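Local coordinates for protein mosquitocidal toxin (Lysinibacillus sphaericus, PDB 2VSE) that probably kills mosquito larvae by ADP-ribosylating host proteins, joining a transferase domain to ricin-B-like lectin domains thought to bind sugars on target cells, at residues Y273-K278 against Q307-K312; N318-Y323 against W358-N363; N365-F370 against E405-K410. All blocks are in the same frame, centred on the assembly; numbering follows the deposited sequence.

Interaction 1 of 3, residues Y273-K278 against Q307-K312; sequences YQIKNK and QKWNIK
Two aromatic rings, Tyr273 and Trp309, frame this contact between barrel strands of a ricin-type beta-trefoil. The carbonyl O of Trp309 sits at the edge of the Tyr273 ring, near its plane, and Ile311 comes in obliquely, with CD1 3.8 Å from Tyr273 CD2. The indole of Trp309 is met in a matching way: Tyr273 O lies at its edge, a water lies there too, in the ring plane, and Ile275 CD1 slants in to 4.1 Å from Trp309 CD1. The indole NE1 donates to Val285 O. Gln307 and Trp309 are the outer letters of a QxW signature, a hallmark of ricin B lectins. The backbones of Tyr273 and Trp309 form an antiparallel hydrogen-bonded pair, Tyr273 N to Trp309 O at 2.9 Å and Trp309 N to Tyr273 O at 3.0 Å, both nearly straight. Beyond this pair the strands diverge at 99°. At the Gln307 carbonyl, a side chain takes over: Gln274, extended beyond CG, brings NE2 to 3.1 Å from Gln307 O, above the carbonyl plane, and shares that amide with Asn301 OD1. The water at the indole edge accepts from Ile275 N and can donate to Gln307 O, 2.8 Å from the water oxygen.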
loop_
_atom_site.group_PDB
_atom_site.type_symbol
_atom_site.label_atom_id
_atom_site.label_comp_id
_atom_site.label_asym_id
_atom_site.label_seq_id
_atom_site.Cartn_x
_atom_site.Cartn_y
_atom_site.Cartn_z
ATOM N N TYR A 273 8.896 -8.498 -26.321
ATOM C CA TYR A 273 7.527 -8.020 -26.374
ATOM C C TYR A 273 6.591 -9.133 -26.808
ATOM O O TYR A 273 7.026 -10.147 -27.372
ATOM C CB TYR A 273 7.403 -6.892 -27.394
ATOM C CG TYR A 273 8.182 -5.637 -27.068
ATOM C CD1 TYR A 273 7.632 -4.640 -26.242
ATOM C CD2 TYR A 273 9.449 -5.425 -27.600
ATOM C CE1 TYR A 273 8.330 -3.486 -25.946
ATOM C CE2 TYR A 273 10.163 -4.267 -27.303
ATOM C CZ TYR A 273 9.598 -3.301 -26.477
ATOM O OH TYR A 273 10.295 -2.149 -26.181
ATOM N N GLN A 274 5.302 -8.928 -26.552
ATOM C CA GLN A 274 4.252 -9.665 -27.241
ATOM C C GLN A 274 3.499 -8.708 -28.163
ATOM O O GLN A 274 3.340 -7.527 -27.853
ATOM C CB GLN A 274 3.289 -10.319 -26.264
ATOM C CG GLN A 274 3.859 -11.500 -25.554
ATOM C CD GLN A 274 2.777 -12.371 -24.986
ATOM O OE1 GLN A 274 2.116 -12.011 -24.006
ATOM N NE2 GLN A 274 2.571 -13.529 -25.606
ATOM N N ILE A 275 3.054 -9.226 -29.302
ATOM C CA ILE A 275 2.292 -8.428 -30.261
ATOM C C ILE A 275 0.839 -8.916 -30.289
ATOM O O ILE A 275 0.556 -10.060 -30.676
ATOM C CB ILE A 275 2.956 -8.439 -31.659
ATOM C CG1 ILE A 275 4.441 -8.085 -31.533
ATOM C CG2 ILE A 275 2.282 -7.450 -32.573
ATOM C CD1 ILE A 275 5.303 -8.481 -32.731
ATOM N N LYS A 276 -0.069 -8.046 -29.852
ATOM C CA LYS A 276 -1.480 -8.397 -29.673
ATOM C C LYS A 276 -2.352 -7.655 -30.667
ATOM O O LYS A 276 -2.177 -6.451 -30.863
ATOM C CB LYS A 276 -1.951 -8.021 -28.270
ATOM C CG LYS A 276 -1.109 -8.568 -27.141
ATOM C CD LYS A 276 -1.821 -8.384 -25.833
ATOM C CE LYS A 276 -1.060 -9.067 -24.702
ATOM N NZ LYS A 276 -1.722 -8.784 -23.411
ATOM N N ASN A 277 -3.307 -8.354 -31.272
ATOM C CA ASN A 277 -4.199 -7.715 -32.225
ATOM C C ASN A 277 -5.243 -6.842 -31.536
ATOM O O ASN A 277 -5.679 -7.151 -30.428
ATOM C CB ASN A 277 -4.846 -8.740 -33.155
ATOM C CG ASN A 277 -5.488 -8.090 -34.364
ATOM O OD1 ASN A 277 -6.582 -7.527 -34.276
ATOM N ND2 ASN A 277 -4.799 -8.143 -35.496
ATOM N N LYS A 278 -5.637 -5.750 -32.191
ATOM C CA LYS A 278 -6.650 -4.849 -31.637
ATOM C C LYS A 278 -8.048 -5.474 -31.655
ATOM O O LYS A 278 -8.816 -5.305 -30.704
ATOM C CB LYS A 278 -6.660 -3.506 -32.371
ATOM C CG LYS A 278 -7.505 -2.440 -31.685
ATOM C CD LYS A 278 -7.935 -1.353 -32.657
ATOM C CE LYS A 278 -8.733 -0.278 -31.940
ATOM N NZ LYS A 278 -9.322 0.733 -32.870
ATOM N N GLN A 307 5.478 -17.289 -28.657
ATOM C CA GLN A 307 4.526 -16.180 -28.735
ATOM C C GLN A 307 5.161 -14.874 -28.268
ATOM O O GLN A 307 4.460 -13.905 -27.972
ATOM C CB GLN A 307 3.282 -16.469 -27.898
ATOM C CG GLN A 307 2.404 -17.549 -28.458
ATOM C CD GLN A 307 1.191 -17.818 -27.597
ATOM O OE1 GLN A 307 1.292 -17.928 -26.374
ATOM N NE2 GLN A 307 0.027 -17.941 -28.238
ATOM N N LYS A 308 6.491 -14.860 -28.201
ATOM C CA LYS A 308 7.235 -13.674 -27.779
ATOM C C LYS A 308 8.318 -13.348 -28.818
ATOM O O LYS A 308 8.905 -14.248 -29.430
ATOM C CB LYS A 308 7.858 -13.876 -26.395
ATOM C CG LYS A 308 6.879 -14.282 -25.292
ATOM C CD LYS A 308 7.614 -14.607 -24.006
ATOM C CE LYS A 308 6.722 -15.327 -23.012
ATOM N NZ LYS A 308 7.474 -15.649 -21.766
ATOM N N TRP A 309 8.575 -12.060 -29.014
ATOM C CA TRP A 309 9.488 -11.608 -30.054
ATOM C C TRP A 309 10.433 -10.582 -29.484
ATOM O O TRP A 309 10.032 -9.741 -28.664
ATOM C CB TRP A 309 8.720 -10.996 -31.239
ATOM C CG TRP A 309 7.686 -11.913 -31.810
ATOM C CD1 TRP A 309 6.424 -12.134 -31.324
ATOM C CD2 TRP A 309 7.824 -12.754 -32.958
ATOM N NE1 TRP A 309 5.768 -13.059 -32.102
ATOM C CE2 TRP A 309 6.606 -13.459 -33.110
ATOM C CE3 TRP A 309 8.857 -12.986 -33.872
ATOM C CZ2 TRP A 309 6.394 -14.382 -34.151
ATOM C CZ3 TRP A 309 8.644 -13.912 -34.909
ATOM C CH2 TRP A 309 7.419 -14.590 -35.038
ATOM N N ASN A 310 11.693 -10.673 -29.891
ATOM C CA ASN A 310 12.659 -9.625 -29.611
ATOM C C ASN A 310 12.612 -8.607 -30.725
ATOM O O ASN A 310 12.871 -8.939 -31.881
ATOM C CB ASN A 310 14.073 -10.186 -29.490
ATOM C CG ASN A 310 14.360 -10.757 -28.111
ATOM O OD1 ASN A 310 15.270 -11.577 -27.954
ATOM N ND2 ASN A 310 13.606 -10.320 -27.102
ATOM N N ILE A 311 12.252 -7.375 -30.392
ATOM C CA ILE A 311 12.179 -6.335 -31.409
ATOM C C ILE A 311 13.477 -5.555 -31.356
ATOM O O ILE A 311 13.899 -5.125 -30.282
ATOM C CB ILE A 311 10.934 -5.425 -31.226
ATOM C CG1 ILE A 311 9.654 -6.263 -31.364
ATOM C CG2 ILE A 311 10.952 -4.274 -32.229
ATOM C CD1 ILE A 311 8.369 -5.475 -31.192
ATOM N N LYS A 312 14.118 -5.408 -32.509
ATOM C CA LYS A 312 15.430 -4.766 -32.609
ATOM C C LYS A 312 15.390 -3.679 -33.669
ATOM O O LYS A 312 15.070 -3.948 -34.830
ATOM C CB LYS A 312 16.502 -5.795 -32.972
ATOM C CG LYS A 312 17.921 -5.299 -32.775
ATOM C CD LYS A 312 18.924 -6.141 -33.566
ATOM C CE LYS A 312 20.373 -5.803 -33.184
ATOM N NZ LYS A 312 20.598 -5.955 -31.703
HETATM O O HOH W 1 3.261 -11.989 -29.634
#

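Interaction 2 of 3, residues N318-Y323 against W358-N363; sequences NAYKIY and WTIEKN
Tyr320 and Trp358 form the one backbone bridge between two strands of a ricin-type beta-trefoil, which touch at this bridge and cross at 112°. The pair is antiparallel and hydrogen-bonded: Tyr320 N gives to Trp358 O at 2.7 Å, with the donor tilted from the carbonyl plane, and Trp358 N gives to Tyr320 O at 3.0 Å, in the plane of the Tyr320 carbonyl. Both bonds are bent, near 145° at the hydrogen.

Apolar contacts fill the space beside the bridge. Ile360 lays CD1 over one face of the Tyr320 ring as a CH-pi contact, 3.8 Å from the centroid and displaced toward the rim, while its CG1 touches CD2. With CG1 beside the backbone N (chi1 -59°), the ethyl arm of Ile360 reaches across the ring at about a right angle. On the other flank, Ile322 CD1 approaches Trp358 CD1 to 3.8 Å, coming obliquely to the indole, whose NE1 is bound to Leu332 O. Near the start of the strand, Asn318 and Ala319 form a G1 beta bulge opposite Asp314 of strand 309-314, and Thr359 CG2 rests against Asn318 O and the methyl of Ala319.

Two waters add further polar links between the segments. One donates to Asn318 O and accepts a weak bond from Ile360 N. Another lies in the plane of the Tyr320 ring, at its edge; Tyr320 OH is also bound to Ile268 N, and this water stands 2.7 Å from Tyr320 OH and donates to Ile360 O at 2.9 Å.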
loop_
_atom_site.group_PDB
_atom_site.type_symbol
_atom_site.label_atom_id
_atom_site.label_comp_id
_atom_site.label_asym_id
_atom_site.label_seq_id
_atom_site.Cartn_x
_atom_site.Cartn_y
_atom_site.Cartn_z
ATOM N N ASN A 318 15.664 3.207 -40.116
ATOM C CA ASN A 318 14.469 3.550 -39.348
ATOM C C ASN A 318 13.387 2.453 -39.443
ATOM O O ASN A 318 12.230 2.726 -39.777
ATOM C CB ASN A 318 13.941 4.936 -39.756
ATOM C CG ASN A 318 12.747 5.386 -38.916
ATOM O OD1 ASN A 318 12.632 5.053 -37.724
ATOM N ND2 ASN A 318 11.842 6.129 -39.540
ATOM N N ALA A 319 13.795 1.212 -39.169
ATOM C CA ALA A 319 12.925 0.040 -39.258
ATOM C C ALA A 319 13.430 -1.026 -38.299
ATOM O O ALA A 319 14.497 -0.883 -37.707
ATOM C CB ALA A 319 12.892 -0.498 -40.683
ATOM N N TYR A 320 12.671 -2.103 -38.154
ATOM C CA TYR A 320 12.940 -3.072 -37.103
ATOM C C TYR A 320 12.987 -4.500 -37.616
ATOM O O TYR A 320 12.273 -4.859 -38.550
ATOM C CB TYR A 320 11.873 -2.993 -35.997
ATOM C CG TYR A 320 11.648 -1.637 -35.368
ATOM C CD1 TYR A 320 12.081 -1.376 -34.075
ATOM C CD2 TYR A 320 10.964 -0.629 -36.049
ATOM C CE1 TYR A 320 11.852 -0.139 -33.472
ATOM C CE2 TYR A 320 10.745 0.608 -35.467
ATOM C CZ TYR A 320 11.185 0.846 -34.174
ATOM O OH TYR A 320 10.977 2.078 -33.594
ATOM N N LYS A 321 13.824 -5.315 -36.983
ATOM C CA LYS A 321 13.743 -6.758 -37.148
ATOM C C LYS A 321 13.056 -7.374 -35.913
ATOM O O LYS A 321 13.157 -6.864 -34.795
ATOM C CB LYS A 321 15.120 -7.362 -37.405
ATOM C CG LYS A 321 15.641 -7.075 -38.809
ATOM C CD LYS A 321 17.090 -7.524 -39.048
ATOM C CE LYS A 321 18.084 -6.756 -38.174
ATOM N NZ LYS A 321 19.455 -6.840 -38.752
ATOM N N ILE A 322 12.341 -8.465 -36.141
ATOM C CA ILE A 322 11.499 -9.068 -35.135
ATOM C C ILE A 322 11.841 -10.566 -35.073
ATOM O O ILE A 322 11.488 -11.351 -35.975
ATOM C CB ILE A 322 10.007 -8.782 -35.451
ATOM C CG1 ILE A 322 9.785 -7.266 -35.661
ATOM C CG2 ILE A 322 9.112 -9.329 -34.357
ATOM C CD1 ILE A 322 8.425 -6.862 -36.227
ATOM N N TYR A 323 12.579 -10.932 -34.025
ATOM C CA TYR A 323 13.140 -12.272 -33.860
ATOM C C TYR A 323 12.285 -13.038 -32.883
ATOM O O TYR A 323 11.978 -12.535 -31.796
ATOM C CB TYR A 323 14.542 -12.201 -33.262
ATOM C CG TYR A 323 15.537 -11.404 -34.056
ATOM C CD1 TYR A 323 16.369 -12.032 -34.980
ATOM C CD2 TYR A 323 15.671 -10.026 -33.868
ATOM C CE1 TYR A 323 17.303 -11.315 -35.706
ATOM C CE2 TYR A 323 16.611 -9.291 -34.603
ATOM C CZ TYR A 323 17.418 -9.947 -35.515
ATOM O OH TYR A 323 18.344 -9.252 -36.259
ATOM N N TRP A 358 10.575 -3.949 -40.797
ATOM C CA TRP A 358 9.247 -3.402 -40.635
ATOM C C TRP A 358 9.387 -2.025 -40.043
ATOM O O TRP A 358 10.150 -1.850 -39.100
ATOM C CB TRP A 358 8.429 -4.304 -39.703
ATOM C CG TRP A 358 8.346 -5.700 -40.212
ATOM C CD1 TRP A 358 9.213 -6.709 -39.953
ATOM C CD2 TRP A 358 7.361 -6.231 -41.104
ATOM N NE1 TRP A 358 8.833 -7.848 -40.623
ATOM C CE2 TRP A 358 7.694 -7.586 -41.333
ATOM C CE3 TRP A 358 6.221 -5.697 -41.727
ATOM C CZ2 TRP A 358 6.938 -8.416 -42.171
ATOM C CZ3 TRP A 358 5.462 -6.526 -42.547
ATOM C CH2 TRP A 358 5.827 -7.871 -42.762
ATOM N N THR A 359 8.693 -1.040 -40.608
ATOM C CA THR A 359 8.559 0.242 -39.925
ATOM C C THR A 359 7.351 0.118 -39.006
ATOM O O THR A 359 6.371 -0.567 -39.331
ATOM C CB THR A 359 8.370 1.441 -40.878
ATOM O OG1 THR A 359 7.188 1.247 -41.655
ATOM C CG2 THR A 359 9.585 1.634 -41.801
ATOM N N ILE A 360 7.441 0.761 -37.851
ATOM C CA ILE A 360 6.420 0.672 -36.821
ATOM C C ILE A 360 5.939 2.086 -36.510
ATOM O O ILE A 360 6.672 2.882 -35.921
ATOM C CB ILE A 360 6.993 -0.001 -35.560
ATOM C CG1 ILE A 360 7.504 -1.415 -35.897
ATOM C CG2 ILE A 360 5.952 -0.021 -34.447
ATOM C CD1 ILE A 360 8.051 -2.221 -34.692
ATOM N N GLU A 361 4.715 2.387 -36.937
ATOM C CA GLU A 361 4.116 3.705 -36.773
ATOM C C GLU A 361 2.950 3.662 -35.787
ATOM O O GLU A 361 2.076 2.801 -35.889
ATOM C CB GLU A 361 3.620 4.210 -38.121
ATOM C CG GLU A 361 4.713 4.350 -39.181
ATOM C CD GLU A 361 4.160 4.366 -40.603
ATOM O OE1 GLU A 361 3.017 3.890 -40.813
ATOM O OE2 GLU A 361 4.871 4.847 -41.510
ATOM N N LYS A 362 2.948 4.586 -34.829
ATOM C CA LYS A 362 1.840 4.714 -33.883
ATOM C C LYS A 362 0.785 5.665 -34.439
ATOM O O LYS A 362 1.127 6.714 -34.990
ATOM C CB LYS A 362 2.336 5.220 -32.530
ATOM C CG LYS A 362 1.393 4.886 -31.365
ATOM C CD LYS A 362 1.926 5.376 -30.020
ATOM C CE LYS A 362 2.090 6.896 -30.010
ATOM N NZ LYS A 362 2.288 7.407 -28.628
ATOM N N ASN A 363 -0.489 5.295 -34.309
ATOM C CA ASN A 363 -1.584 6.142 -34.796
ATOM C C ASN A 363 -2.211 7.043 -33.730
ATOM O O ASN A 363 -1.817 7.002 -32.559
ATOM C CB ASN A 363 -2.653 5.335 -35.563
ATOM C CG ASN A 363 -3.334 4.261 -34.717
ATOM O OD1 ASN A 363 -3.412 4.342 -33.482
ATOM N ND2 ASN A 363 -3.857 3.249 -35.396
HETATM O O HOH W 2 10.213 2.617 -38.038
HETATM O O HOH W 3 9.213 3.737 -34.783
#

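Interaction 3 of 3, residues N365-F370 against E405-K410; sequences NGFYKF and EWLIEK
Tyr368 N donates to Trp406 O at 2.8 Å, almost straight and in the carbonyl plane, and this is the shortest polar bond between residues 365-370 and 405-410 of the trefoil. The return bond, Trp406 N to Tyr368 O at 2.9 Å, is more bent, and the two make a single antiparallel hydrogen-bonded bridge, after which the strands part at 102°.

Aromatic rings pack around the bridge. Phe370 turns its edge to the face of the Trp406 five-membered ring in a T-shaped stack, centroids 5.4 Å apart and planes at 84°. Ile408 CD1 lies over one face of Tyr368, 3.9 Å from its centroid in a CH-pi contact, and also meets Phe370 CZ, so a single methyl touches two rings. With its CG beside the backbone N (chi1 -63°), Phe367 turns its ring toward Leu407, and CE1 comes within 3.7 Å of Leu407 CD2.

Glu405 crosses Phe367 at about a right angle. Its carboxylate stands steeply to the Phe367 ring plane, with OE2 3.4 Å from Phe367 CB, and OE2 is bound by Asn363 ND2. Lys369, bent in mid-chain, lays CD against Glu405 CG at 3.8 Å, while its NZ bonds to Gln404 OE1. Lys278 makes a cation-pi contact with the Phe367 ring and forms a weak, long ion pair with Glu405 OE1.

Gln404 and Trp406 are the outer residues of a QxW signature, and Trp406 NE1 is satisfied by Leu380 O. The chemistry thus divides: near Trp406 and Ile408 the joint is buried and apolar, while at the partly exposed margin the Asn363 amide and, more weakly, nearby lysine ammonium groups would probably stabilise a negative Glu405 carboxylate.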
loop_
_atom_site.group_PDB
_atom_site.type_symbol
_atom_site.label_atom_id
_atom_site.label_comp_id
_atom_site.label_asym_id
_atom_site.label_seq_id
_atom_site.Cartn_x
_atom_site.Cartn_y
_atom_site.Cartn_z
ATOM N N ASN A 365 -4.839 6.877 -32.002
ATOM C CA ASN A 365 -5.370 6.216 -30.797
ATOM C C ASN A 365 -4.329 5.463 -29.971
ATOM O O ASN A 365 -4.648 4.951 -28.896
ATOM C CB ASN A 365 -6.556 5.288 -31.114
ATOM C CG ASN A 365 -7.393 5.776 -32.285
ATOM O OD1 ASN A 365 -7.060 5.517 -33.446
ATOM N ND2 ASN A 365 -8.493 6.471 -31.989
ATOM N N GLY A 366 -3.096 5.382 -30.464
ATOM C CA GLY A 366 -2.018 4.758 -29.691
ATOM C C GLY A 366 -1.806 3.276 -29.956
ATOM O O GLY A 366 -1.225 2.567 -29.131
ATOM N N PHE A 367 -2.282 2.811 -31.106
ATOM C CA PHE A 367 -2.007 1.456 -31.578
ATOM C C PHE A 367 -0.931 1.528 -32.664
ATOM O O PHE A 367 -0.672 2.605 -33.203
ATOM C CB PHE A 367 -3.286 0.793 -32.106
ATOM C CG PHE A 367 -4.351 0.604 -31.058
ATOM C CD1 PHE A 367 -4.454 -0.601 -30.355
ATOM C CD2 PHE A 367 -5.253 1.627 -30.766
ATOM C CE1 PHE A 367 -5.435 -0.780 -29.381
ATOM C CE2 PHE A 367 -6.237 1.455 -29.791
ATOM C CZ PHE A 367 -6.327 0.249 -29.100
ATOM N N TYR A 368 -0.310 0.391 -32.977
ATOM C CA TYR A 368 0.791 0.343 -33.949
ATOM C C TYR A 368 0.429 -0.380 -35.231
ATOM O O TYR A 368 -0.233 -1.417 -35.202
ATOM C CB TYR A 368 2.030 -0.320 -33.334
ATOM C CG TYR A 368 2.592 0.450 -32.169
ATOM C CD1 TYR A 368 3.538 1.454 -32.367
ATOM C CD2 TYR A 368 2.162 0.195 -30.868
ATOM C CE1 TYR A 368 4.050 2.178 -31.301
ATOM C CE2 TYR A 368 2.670 0.902 -29.801
ATOM C CZ TYR A 368 3.613 1.895 -30.022
ATOM O OH TYR A 368 4.113 2.623 -28.954
ATOM N N LYS A 369 0.878 0.179 -36.353
ATOM C CA LYS A 369 0.795 -0.478 -37.662
ATOM C C LYS A 369 2.196 -0.911 -38.101
ATOM O O LYS A 369 3.168 -0.165 -37.951
ATOM C CB LYS A 369 0.182 0.446 -38.726
ATOM C CG LYS A 369 -1.085 1.208 -38.294
ATOM C CD LYS A 369 -2.391 0.475 -38.615
ATOM C CE LYS A 369 -2.869 0.741 -40.038
ATOM N NZ LYS A 369 -4.353 0.619 -40.176
ATOM N N PHE A 370 2.293 -2.126 -38.625
ATOM C CA PHE A 370 3.540 -2.631 -39.175
ATOM C C PHE A 370 3.433 -2.591 -40.696
ATOM O O PHE A 370 2.491 -3.148 -41.264
ATOM C CB PHE A 370 3.776 -4.082 -38.752
ATOM C CG PHE A 370 4.025 -4.274 -37.283
ATOM C CD1 PHE A 370 5.316 -4.480 -36.812
ATOM C CD2 PHE A 370 2.973 -4.305 -36.382
ATOM C CE1 PHE A 370 5.557 -4.674 -35.469
ATOM C CE2 PHE A 370 3.207 -4.500 -35.022
ATOM C CZ PHE A 370 4.500 -4.685 -34.566
ATOM N N GLU A 405 -4.330 -3.240 -36.773
ATOM C CA GLU A 405 -3.845 -2.461 -35.633
ATOM C C GLU A 405 -3.374 -3.400 -34.520
ATOM O O GLU A 405 -4.016 -4.419 -34.238
ATOM C CB GLU A 405 -4.904 -1.459 -35.143
ATOM C CG GLU A 405 -5.221 -0.335 -36.146
ATOM C CD GLU A 405 -6.037 0.823 -35.549
ATOM O OE1 GLU A 405 -7.105 1.156 -36.104
ATOM O OE2 GLU A 405 -5.615 1.412 -34.532
ATOM N N TRP A 406 -2.238 -3.067 -33.910
ATOM C CA TRP A 406 -1.613 -3.942 -32.915
ATOM C C TRP A 406 -1.164 -3.212 -31.652
ATOM O O TRP A 406 -0.870 -2.010 -31.686
ATOM C CB TRP A 406 -0.395 -4.653 -33.514
ATOM C CG TRP A 406 -0.677 -5.402 -34.778
ATOM C CD1 TRP A 406 -0.703 -4.893 -36.048
ATOM C CD2 TRP A 406 -0.964 -6.798 -34.901
ATOM N NE1 TRP A 406 -0.994 -5.883 -36.947
ATOM C CE2 TRP A 406 -1.155 -7.065 -36.273
ATOM C CE3 TRP A 406 -1.072 -7.849 -33.987
ATOM C CZ2 TRP A 406 -1.452 -8.344 -36.754
ATOM C CZ3 TRP A 406 -1.376 -9.120 -34.466
ATOM C CH2 TRP A 406 -1.563 -9.353 -35.840
ATOM N N LEU A 407 -1.090 -3.960 -30.550
ATOM C CA LEU A 407 -0.439 -3.505 -29.327
ATOM C C LEU A 407 0.927 -4.174 -29.202
ATOM O O LEU A 407 1.068 -5.379 -29.422
ATOM C CB LEU A 407 -1.284 -3.850 -28.103
ATOM C CG LEU A 407 -2.627 -3.150 -27.879
ATOM C CD1 LEU A 407 -3.428 -3.906 -26.851
ATOM C CD2 LEU A 407 -2.445 -1.707 -27.433
ATOM N N ILE A 408 1.937 -3.381 -28.869
ATOM C CA ILE A 408 3.267 -3.903 -28.593
ATOM C C ILE A 408 3.460 -3.842 -27.086
ATOM O O ILE A 408 3.732 -2.774 -26.532
ATOM C CB ILE A 408 4.361 -3.104 -29.321
ATOM C CG1 ILE A 408 4.108 -3.134 -30.834
ATOM C CG2 ILE A 408 5.752 -3.674 -29.001
ATOM C CD1 ILE A 408 4.991 -2.219 -31.638
ATOM N N GLU A 409 3.303 -4.991 -26.433
ATOM C CA GLU A 409 3.299 -5.059 -24.973
ATOM C C GLU A 409 4.599 -5.631 -24.417
ATOM O O GLU A 409 5.021 -6.716 -24.809
ATOM C CB GLU A 409 2.095 -5.869 -24.470
ATOM C CG GLU A 409 1.998 -5.907 -22.958
ATOM C CD GLU A 409 0.848 -6.763 -22.425
ATOM O OE1 GLU A 409 -0.311 -6.606 -22.890
ATOM O OE2 GLU A 409 1.109 -7.571 -21.504
ATOM N N LYS A 410 5.210 -4.896 -23.491
ATOM C CA LYS A 410 6.438 -5.331 -22.831
ATOM C C LYS A 410 6.163 -6.543 -21.945
ATOM O O LYS A 410 5.237 -6.524 -21.145
ATOM C CB LYS A 410 7.035 -4.190 -21.993
ATOM C CG LYS A 410 8.261 -4.589 -21.164
ATOM C CD LYS A 410 9.476 -4.896 -22.052
ATOM C CE LYS A 410 10.569 -5.652 -21.302
ATOM N NZ LYS A 410 10.470 -7.146 -21.473
#

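How the interactions relate
The three interactions follow in series along the chain within one ricin B lectin region, their centres only 10 to 11 Å apart. The second segment of each carries the tryptophan of a QxW signature, a threefold recurrence consistent with the pseudosymmetry of a beta-trefoil. Backbone pairing ties them into a ring: strands 309-314 and 319-324 join interactions 1 and 2, strands 358-362 and 368-372 join 2 and 3, and strands 271-277 and 406-410 join 3 back to 1, reinforced by the Lys276–Glu409 salt bridge. Six strands therefore close a barrel, with Ile360 packing on Tyr368 and Phe370 to link interactions 2 and 3. Three sequence-distant joints build one compact lectin-like module of the toxin.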